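Local coordinates for ESX-1 secretion system protein eccD1 (Mycobacterium tuberculosis, PDB 4KV2) that forms part of the ESX-1 type VII secretion system, which delivers virulence factors such as EsxA and EsxB to host cells during infection, at residues Thr5-Leu11 with Val82-Leu88; Pro22-Glu28 with Lys72-Asp78. All blocks are in the same frame, centred on the assembly; numbering follows the deposited sequence.

Contact 1 of 2, residues Thr5-Leu11 with Val82-Leu88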
ATOM      1  N   THR A   5      -0.230   8.499   8.431  1.00 25.77           N
ATOM      2  CA  THR A   5      -0.926   8.283   7.166  1.00 23.99           C
ATOM      3  C   THR A   5      -1.647   9.558   6.722  1.00 22.77           C
ATOM      4  O   THR A   5      -1.892  10.465   7.530  1.00 24.04           O
ATOM      5  CB  THR A   5      -1.978   7.160   7.269  1.00 24.49           C
ATOM      6  OG1 THR A   5      -2.830   7.449   8.371  1.00 26.50           O
ATOM      7  CG2 THR A   5      -1.363   5.796   7.471  1.00 26.36           C
ATOM      8  N   THR A   6      -1.989   9.603   5.437  1.00 20.97           N
ATOM      9  CA  THR A   6      -2.739  10.700   4.862  1.00 20.38           C
ATOM     10  C   THR A   6      -3.838  10.118   3.975  1.00 19.28           C
ATOM     11  O   THR A   6      -3.629   9.143   3.230  1.00 18.65           O
ATOM     12  CB  THR A   6      -1.832  11.664   4.041  1.00 20.52           C
ATOM     13  OG1 THR A   6      -0.838  12.263   4.882  1.00 22.25           O
ATOM     14  CG2 THR A   6      -2.637  12.786   3.377  1.00 20.75           C
ATOM     15  N   ARG A   7      -5.007  10.726   4.071  1.00 19.76           N
ATOM     16  CA  ARG A   7      -6.142  10.383   3.224  0.50 19.45           C
ATOM     17  C   ARG A   7      -6.039  11.149   1.924  1.00 18.56           C
ATOM     18  O   ARG A   7      -5.977  12.380   1.936  1.00 19.65           O
ATOM     19  CB  ARG A   7      -7.469  10.757   3.899  0.50 21.44           C
ATOM     20  CG  ARG A   7      -8.079   9.659   4.752  0.50 23.05           C
ATOM     21  CD  ARG A   7      -7.089   9.210   5.802  0.50 23.39           C
ATOM     22  NE  ARG A   7      -7.596   8.150   6.665  0.50 25.71           N
ATOM     23  CZ  ARG A   7      -6.886   7.657   7.662  0.50 26.70           C
ATOM     24  NH1 ARG A   7      -5.674   8.154   7.890  0.50 25.49           N
ATOM     25  NH2 ARG A   7      -7.364   6.690   8.409  0.50 29.66           N
ATOM     26  N   VAL A   8      -6.007  10.424   0.814  1.00 17.59           N
ATOM     27  CA  VAL A   8      -6.030  11.049  -0.493  1.00 17.16           C
ATOM     28  C   VAL A   8      -7.127  10.421  -1.321  1.00 16.90           C
ATOM     29  O   VAL A   8      -7.576   9.309  -1.025  1.00 17.28           O
ATOM     30  CB  VAL A   8      -4.674  10.966  -1.245  1.00 17.05           C
ATOM     31  CG1 VAL A   8      -3.558  11.563  -0.395  1.00 17.84           C
ATOM     32  CG2 VAL A   8      -4.368   9.546  -1.657  1.00 16.89           C
ATOM     33  N   THR A   9      -7.592  11.156  -2.321  1.00 16.75           N
ATOM     34  CA  THR A   9      -8.573  10.639  -3.247  1.00 16.88           C
ATOM     35  C   THR A   9      -7.896  10.664  -4.617  1.00 16.36           C
ATOM     36  O   THR A   9      -7.407  11.706  -5.042  1.00 16.87           O
ATOM     37  CB  THR A   9      -9.813  11.525  -3.269  1.00 18.56           C
ATOM     38  OG1 THR A   9     -10.454  11.526  -1.977  1.00 19.93           O
ATOM     39  CG2 THR A   9     -10.786  11.051  -4.327  1.00 19.34           C
ATOM     40  N   ILE A  10      -7.881   9.527  -5.292  1.00 16.15           N
ATOM     41  CA  ILE A  10      -7.353   9.431  -6.639  1.00 16.43           C
ATOM     42  C   ILE A  10      -8.474   9.618  -7.654  1.00 17.40           C
ATOM     43  O   ILE A  10      -9.474   8.886  -7.620  1.00 17.85           O
ATOM     44  CB  ILE A  10      -6.718   8.038  -6.912  1.00 16.69           C
ATOM     45  CG1 ILE A  10      -5.647   7.724  -5.870  1.00 16.62           C
ATOM     46  CG2 ILE A  10      -6.158   7.974  -8.340  1.00 17.71           C
ATOM     47  CD1 ILE A  10      -4.574   8.792  -5.695  1.00 16.76           C
ATOM     48  N   LEU A  11      -8.301  10.582  -8.547  1.00 18.26           N
ATOM     49  CA  LEU A  11      -9.195  10.784  -9.694  1.00 19.91           C
ATOM     50  C   LEU A  11      -8.723   9.992 -10.920  1.00 20.60           C
ATOM     51  O   LEU A  11      -7.624  10.199 -11.387  1.00 21.14           O
ATOM     52  CB  LEU A  11      -9.220  12.273 -10.058  1.00 21.74           C
ATOM     53  CG  LEU A  11     -10.193  12.746 -11.154  1.00 24.01           C
ATOM     54  CD1 LEU A  11     -11.645  12.369 -10.840  1.00 24.70           C
ATOM     55  CD2 LEU A  11     -10.048  14.249 -11.283  1.00 26.44           C
ATOM     56  N   VAL A  82       0.953  17.602   0.863  1.00 23.46           N
ATOM     57  CA  VAL A  82      -0.351  17.001   0.594  1.00 23.28           C
ATOM     58  C   VAL A  82      -1.114  16.803   1.908  1.00 24.42           C
ATOM     59  O   VAL A  82      -0.597  16.191   2.845  1.00 24.39           O
ATOM     60  CB  VAL A  82      -0.192  15.662  -0.161  1.00 21.37           C
ATOM     61  CG1 VAL A  82      -1.536  15.005  -0.408  1.00 22.75           C
ATOM     62  CG2 VAL A  82       0.516  15.879  -1.487  1.00 20.82           C
ATOM     63  N   VAL A  83      -2.350  17.289   1.948  1.00 29.08           N
ATOM     64  CA  VAL A  83      -3.179  17.295   3.164  1.00 29.45           C
ATOM     65  C   VAL A  83      -4.294  16.285   3.015  1.00 26.04           C
ATOM     66  O   VAL A  83      -4.594  15.874   1.897  1.00 22.93           O
ATOM     67  CB  VAL A  83      -3.762  18.708   3.465  1.00 32.43           C
ATOM     68  CG1 VAL A  83      -2.640  19.710   3.674  1.00 36.98           C
ATOM     69  CG2 VAL A  83      -4.685  19.208   2.353  1.00 31.41           C
ATOM     70  N   ASP A  84      -4.895  15.874   4.141  1.00 26.42           N
ATOM     71  CA  ASP A  84      -6.031  14.938   4.101  1.00 24.82           C
ATOM     72  C   ASP A  84      -7.134  15.378   3.131  1.00 23.87           C
ATOM     73  O   ASP A  84      -7.549  16.551   3.133  1.00 25.52           O
ATOM     74  CB  ASP A  84      -6.664  14.731   5.488  1.00 27.07           C
ATOM     75  CG  ASP A  84      -5.800  13.902   6.421  1.00 28.59           C
ATOM     76  OD1 ASP A  84      -5.164  12.930   5.984  1.00 28.08           O
ATOM     77  OD2 ASP A  84      -5.772  14.214   7.613  1.00 31.52           O
ATOM     78  N   GLY A  85      -7.593  14.425   2.313  1.00 21.90           N
ATOM     79  CA  GLY A  85      -8.664  14.653   1.346  1.00 22.08           C
ATOM     80  C   GLY A  85      -8.226  15.249   0.003  1.00 21.31           C
ATOM     81  O   GLY A  85      -9.053  15.446  -0.893  1.00 21.91           O
ATOM     82  N   SER A  86      -6.937  15.537  -0.155  1.00 20.88           N
ATOM     83  CA  SER A  86      -6.412  16.082  -1.403  1.00 20.69           C
ATOM     84  C   SER A  86      -6.713  15.150  -2.570  1.00 19.24           C
ATOM     85  O   SER A  86      -6.606  13.914  -2.437  1.00 17.52           O
ATOM     86  CB  SER A  86      -4.887  16.254  -1.333  1.00 21.01           C
ATOM     87  OG  SER A  86      -4.471  17.352  -0.535  1.00 23.56           O
ATOM     88  N   LEU A  87      -7.028  15.749  -3.724  1.00 20.16           N
ATOM     89  CA  LEU A  87      -7.174  15.009  -4.971  1.00 19.64           C
ATOM     90  C   LEU A  87      -5.789  14.864  -5.607  1.00 18.13           C
ATOM     91  O   LEU A  87      -5.071  15.855  -5.812  1.00 19.05           O
ATOM     92  CB  LEU A  87      -8.057  15.744  -6.003  1.00 22.75           C
ATOM     93  CG  LEU A  87      -9.563  15.788  -5.861  1.00 25.70           C
ATOM     94  CD1 LEU A  87     -10.213  16.193  -7.182  1.00 29.14           C
ATOM     95  CD2 LEU A  87     -10.079  14.433  -5.434  1.00 25.18           C
ATOM     96  N   LEU A  88      -5.462  13.627  -5.938  1.00 16.56           N
ATOM     97  CA  LEU A  88      -4.322  13.311  -6.764  1.00 15.99           C
ATOM     98  C   LEU A  88      -4.692  12.509  -8.005  1.00 16.27           C
ATOM     99  O   LEU A  88      -5.770  11.893  -8.096  1.00 16.93           O
ATOM    100  CB  LEU A  88      -3.280  12.554  -5.921  1.00 15.23           C
ATOM    101  CG  LEU A  88      -2.653  13.335  -4.764  1.00 15.84           C
ATOM    102  CD1 LEU A  88      -1.690  12.468  -3.927  1.00 16.37           C
ATOM    103  CD2 LEU A  88      -1.914  14.554  -5.241  1.00 17.52           C
TER
HETATM  104  O   HOH W   1      -4.556  11.239   8.016  1.00 28.14           O
HETATM  105  O   HOH W   2       0.896  14.081   3.828  1.00 25.19           O
HETATM  106  O   HOH W   3     -11.251  14.007  -1.371  1.00 23.64           O
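The first and last strands of the ubiquitin-like sheet meet here in parallel, with Thr9 paired to Leu87 and Ile10 to Leu88. The ladder runs from Thr9 N to Ser86 O (2.9 Å), from Leu88 N back to Thr9 O, and from Leu11 N to Leu88 O, the last nearly straight on to its carbonyl. Ahead of it, the type II turn from Val83 to Ser86 meets the same edge. Gly85, whose positive phi (84°) suits glycine, gives its N to Arg7 O from above the carbonyl plane. The carboxylate of Asp84 takes the place of a backbone carbonyl as acceptor: its OD1 receives Arg7 N at 2.9 Å, almost straight, on the anti side. That oxygen also accepts from a water bound to Thr5 O. Within the turn, Ser86 OG and Ser86 N reach Val83 O from one face, which ties the turn to itself.

Beta-branched Val8, Thr9 and Ile10 suit an extended backbone, and the leucines opposite them add bulk on both faces of the sheet. On one, Val8 CG1 touches Val82 CG1 and, at 4.1 Å, Leu88 CD1, while Ile10 CD1 reaches Leu88 CB; this apolar layer continues on to Leu77. On the other, Leu87 and Thr9 lie side by side, Leu87 CD2 3.6 Å from Thr9 CG2. Thr9 CG2 is turned anti to its own N (OG1 chi1 -63°), which sets the methyl against leucine and leaves OG1 for Asp18 and for a water that also binds Gly85 O. With strand 15-22 antiparallel on the other edge of 5-12, this parallel pairing of the chain's first and last strands is the central feature of the ubiquitin-like beta-grasp fold.

Contact 2 of 2, residues Pro22-Glu28 with Lys72-Asp78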
ATOM      1  N   PRO A  22       0.901   6.113   3.255  1.00 18.95           N
ATOM      2  CA  PRO A  22       1.902   6.590   4.216  1.00 19.66           C
ATOM      3  C   PRO A  22       2.246   8.060   3.981  1.00 20.12           C
ATOM      4  O   PRO A  22       2.591   8.456   2.830  1.00 20.54           O
ATOM      5  CB  PRO A  22       3.131   5.738   3.916  1.00 20.58           C
ATOM      6  CG  PRO A  22       2.675   4.626   3.045  1.00 20.86           C
ATOM      7  CD  PRO A  22       1.429   5.086   2.350  1.00 19.61           C
ATOM      8  N   ALA A  23       2.213   8.839   5.051  1.00 20.59           N
ATOM      9  CA  ALA A  23       2.473  10.261   4.967  1.00 21.83           C
ATOM     10  C   ALA A  23       3.949  10.629   4.860  1.00 22.91           C
ATOM     11  O   ALA A  23       4.248  11.624   4.242  1.00 24.33           O
ATOM     12  CB  ALA A  23       1.874  10.962   6.176  1.00 23.21           C
ATOM     13  N   ALA A  24       4.856   9.865   5.491  1.00 22.88           N
ATOM     14  CA  ALA A  24       6.236  10.310   5.722  1.00 24.60           C
ATOM     15  C   ALA A  24       7.312   9.510   4.956  1.00 25.23           C
ATOM     16  O   ALA A  24       8.487   9.847   4.998  1.00 27.33           O
ATOM     17  CB  ALA A  24       6.527  10.305   7.219  1.00 25.43           C
ATOM     18  N   VAL A  25       6.880   8.485   4.223  1.00 24.09           N
ATOM     19  CA  VAL A  25       7.743   7.611   3.451  1.00 25.13           C
ATOM     20  C   VAL A  25       7.746   8.114   2.011  1.00 26.06           C
ATOM     21  O   VAL A  25       6.709   8.554   1.509  1.00 24.82           O
ATOM     22  CB  VAL A  25       7.156   6.188   3.500  1.00 24.46           C
ATOM     23  CG1 VAL A  25       7.905   5.223   2.609  1.00 26.73           C
ATOM     24  CG2 VAL A  25       7.149   5.692   4.937  1.00 24.37           C
ATOM     25  N   PRO A  26       8.895   8.023   1.317  1.00 21.27           N
ATOM     26  CA  PRO A  26       8.928   8.494  -0.059  1.00 20.47           C
ATOM     27  C   PRO A  26       7.892   7.801  -0.940  1.00 18.61           C
ATOM     28  O   PRO A  26       7.649   6.606  -0.810  1.00 18.00           O
ATOM     29  CB  PRO A  26      10.356   8.161  -0.511  1.00 22.76           C
ATOM     30  CG  PRO A  26      11.142   8.275   0.741  1.00 24.95           C
ATOM     31  CD  PRO A  26      10.246   7.656   1.780  1.00 24.01           C
ATOM     32  N   MET A  27       7.283   8.589  -1.805  1.00 18.24           N
ATOM     33  CA  MET A  27       6.275   8.086  -2.739  1.00 17.43           C
ATOM     34  C   MET A  27       6.754   6.917  -3.609  1.00 17.56           C
ATOM     35  O   MET A  27       5.990   5.988  -3.838  1.00 16.54           O
ATOM     36  CB  MET A  27       5.761   9.223  -3.602  1.00 18.09           C
ATOM     37  CG  MET A  27       4.735  10.122  -2.912  1.00 18.46           C
ATOM     38  SD  MET A  27       4.277  11.624  -3.818  1.00 20.56           S
ATOM     39  CE  MET A  27       5.469  12.821  -3.227  1.00 22.12           C
ATOM     40  N   GLU A  28       8.016   6.924  -4.020  1.00 19.82           N
ATOM     41  CA  GLU A  28       8.591   5.816  -4.820  1.00 21.47           C
ATOM     42  C   GLU A  28       8.496   4.439  -4.138  1.00 20.84           C
ATOM     43  O   GLU A  28       8.481   3.423  -4.817  1.00 21.34           O
ATOM     44  CB  GLU A  28      10.059   6.105  -5.233  1.00 25.67           C
ATOM     45  CG  GLU A  28      11.029   6.333  -4.092  1.00 27.68           C
ATOM     46  CD  GLU A  28      12.333   7.018  -4.497  1.00 32.62           C
ATOM     47  OE1 GLU A  28      12.487   7.444  -5.671  1.00 35.24           O
ATOM     48  OE2 GLU A  28      13.217   7.141  -3.613  1.00 35.46           O
ATOM     49  N   LYS A  72       7.714  14.908  -7.001  1.00 23.27           N
ATOM     50  CA  LYS A  72       8.984  14.170  -6.881  1.00 24.42           C
ATOM     51  C   LYS A  72       8.810  12.861  -6.110  1.00 21.76           C
ATOM     52  O   LYS A  72       8.327  12.835  -4.959  1.00 20.52           O
ATOM     53  CB  LYS A  72      10.064  15.039  -6.211  1.00 27.11           C
ATOM     54  CG  LYS A  72      10.453  16.269  -7.016  1.00 31.33           C
ATOM     55  CD  LYS A  72      11.348  15.908  -8.195  1.00 34.52           C
ATOM     56  CE  LYS A  72      11.376  17.011  -9.236  1.00 39.04           C
ATOM     57  NZ  LYS A  72      12.228  18.142  -8.797  1.00 43.51           N
ATOM     58  N   LEU A  73       9.225  11.775  -6.756  1.00 22.03           N
ATOM     59  CA  LEU A  73       9.104  10.435  -6.198  1.00 21.03           C
ATOM     60  C   LEU A  73       9.984  10.183  -4.980  1.00 21.57           C
ATOM     61  O   LEU A  73       9.664   9.308  -4.152  1.00 21.57           O
ATOM     62  CB  LEU A  73       9.429   9.387  -7.270  1.00 22.18           C
ATOM     63  CG  LEU A  73       8.310   9.127  -8.274  1.00 22.25           C
ATOM     64  CD1 LEU A  73       8.887   8.483  -9.523  1.00 24.87           C
ATOM     65  CD2 LEU A  73       7.223   8.270  -7.673  1.00 21.61           C
ATOM     66  N   ASP A  74      11.065  10.934  -4.837  1.00 23.52           N
ATOM     67  CA  ASP A  74      11.900  10.809  -3.630  1.00 25.22           C
ATOM     68  C   ASP A  74      11.387  11.592  -2.419  1.00 24.79           C
ATOM     69  O   ASP A  74      12.002  11.576  -1.354  1.00 25.59           O
ATOM     70  CB  ASP A  74      13.372  11.114  -3.915  1.00 28.94           C
ATOM     71  CG  ASP A  74      13.633  12.547  -4.328  1.00 31.25           C
ATOM     72  OD1 ASP A  74      12.709  13.350  -4.529  1.00 30.77           O
ATOM     73  OD2 ASP A  74      14.809  12.875  -4.481  1.00 35.06           O
ATOM     74  N   GLN A  75      10.242  12.253  -2.575  1.00 23.35           N
ATOM     75  CA  GLN A  75       9.619  12.993  -1.492  1.00 22.99           C
ATOM     76  C   GLN A  75       8.424  12.217  -0.962  1.00 20.60           C
ATOM     77  O   GLN A  75       7.874  11.393  -1.661  1.00 18.82           O
ATOM     78  CB  GLN A  75       9.187  14.380  -1.975  1.00 24.86           C
ATOM     79  CG  GLN A  75      10.332  15.367  -2.051  1.00 28.72           C
ATOM     80  CD  GLN A  75       9.895  16.751  -2.526  1.00 31.75           C
ATOM     81  OE1 GLN A  75       8.756  17.206  -2.278  1.00 31.97           O
ATOM     82  NE2 GLN A  75      10.796  17.430  -3.217  1.00 34.77           N
ATOM     83  N   SER A  76       8.082  12.466   0.300  1.00 20.83           N
ATOM     84  CA  SER A  76       6.875  11.946   0.924  1.00 19.33           C
ATOM     85  C   SER A  76       5.723  12.889   0.620  1.00 18.61           C
ATOM     86  O   SER A  76       5.936  14.044   0.199  1.00 19.02           O
ATOM     87  CB  SER A  76       7.077  11.882   2.438  1.00 21.46           C
ATOM     88  OG  SER A  76       7.238  13.207   2.975  1.00 23.68           O
ATOM     89  N   LEU A  77       4.496  12.408   0.816  1.00 18.21           N
ATOM     90  CA  LEU A  77       3.304  13.285   0.743  1.00 18.65           C
ATOM     91  C   LEU A  77       3.383  14.495   1.692  1.00 20.41           C
ATOM     92  O   LEU A  77       2.922  15.596   1.349  1.00 20.37           O
ATOM     93  CB  LEU A  77       2.045  12.475   1.016  1.00 19.20           C
ATOM     94  CG  LEU A  77       1.690  11.424  -0.053  1.00 18.57           C
ATOM     95  CD1 LEU A  77       0.591  10.536   0.493  1.00 20.08           C
ATOM     96  CD2 LEU A  77       1.213  12.073  -1.353  1.00 18.82           C
ATOM     97  N   ASP A  78       3.975  14.305   2.878  1.00 21.93           N
ATOM     98  CA  ASP A  78       4.178  15.425   3.805  1.00 24.59           C
ATOM     99  C   ASP A  78       5.124  16.466   3.201  1.00 25.46           C
ATOM    100  O   ASP A  78       4.836  17.660   3.238  1.00 26.89           O
ATOM    101  CB  ASP A  78       4.786  14.961   5.128  1.00 26.64           C
ATOM    102  CG  ASP A  78       3.796  14.243   6.043  1.00 28.14           C
ATOM    103  OD1 ASP A  78       2.566  14.387   5.910  1.00 28.42           O
ATOM    104  OD2 ASP A  78       4.281  13.533   6.945  1.00 30.66           O
TER
HETATM  105  O   HOH W   4       4.227   9.561   1.286  1.00 13.35           O
HETATM  106  O   HOH W   5       8.529  13.091   5.352  1.00 33.84           O
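Lys72 opens a type I turn that closes at Gln75, and its O lies 3.3 Å from Met27 CE. Leu73 follows, and its O receives Glu28 N at 2.9 Å, in the carbonyl plane and on a lone pair. The aliphatic part of Glu28 lies over this same carbonyl, with CG 3.3 Å from Leu73 O; chi1 of 59° sets CG between the backbone N and carbonyl carbon and lays the chain along the turn. Leu73 CD2 comes near Met27 CB. Asp74 OD2 and Glu28 OE2 stay 6.0 Å apart, so the two like charges do not meet. Pro26 CB lies 3.9 Å from Asp74 O.

Gln75 O takes Met27 N in a nearly straight bond and also faces Pro26 CA in a CA-H...O contact. Ser76 sets CB 3.4 Å from Ala23 O, whereas its OG turns to Asp79 N and to a water that also reaches Ala24 O. Leu77 CD2 meets Met27 SD at 4.0 Å, the two chains crossing at about a right angle, and CD1 rests near Pro22 O. Leu77 N gives its proton to a water that donates to the carbonyls of Pro22 and Val25. Asp78 N then binds Ala23 O in the carbonyl plane, and the small Ala23 CB admits the carboxylate, with OD1 3.5 Å away.

Met27 buries its chain against Leu77, Leu73 and the carbonyls of Lys72 and Gln75. Around it the two irregular loops satisfy backbone N-H groups and carbonyls directly or through water, and charge pairing probably contributes little to their docking.

Overall arrangement
The two contacts adjoin, their centres about 13 Å apart. Leu88 CD1 meets Leu77 CD2 at 3.9 Å in a shared apolar seam, Ala23 packs separately on Thr6, and Val82 N probably hydrogen-bonds to Leu77 O. Contact 1 joins strands 5-12 and 86-91 by a regular ladder, with aliphatic residues on its inner face and a turn at the surface held by backbone and carboxylate bonds. Contact 2, farther from the centre, ties two loops by three backbone bonds, bridging waters and the packing of Met27 with Leu73 and Leu77. Both are partly buried, yet no other chain touches contact 1, whereas Pro22, Val25 and Pro26 of contact 2 pack on the second subunit.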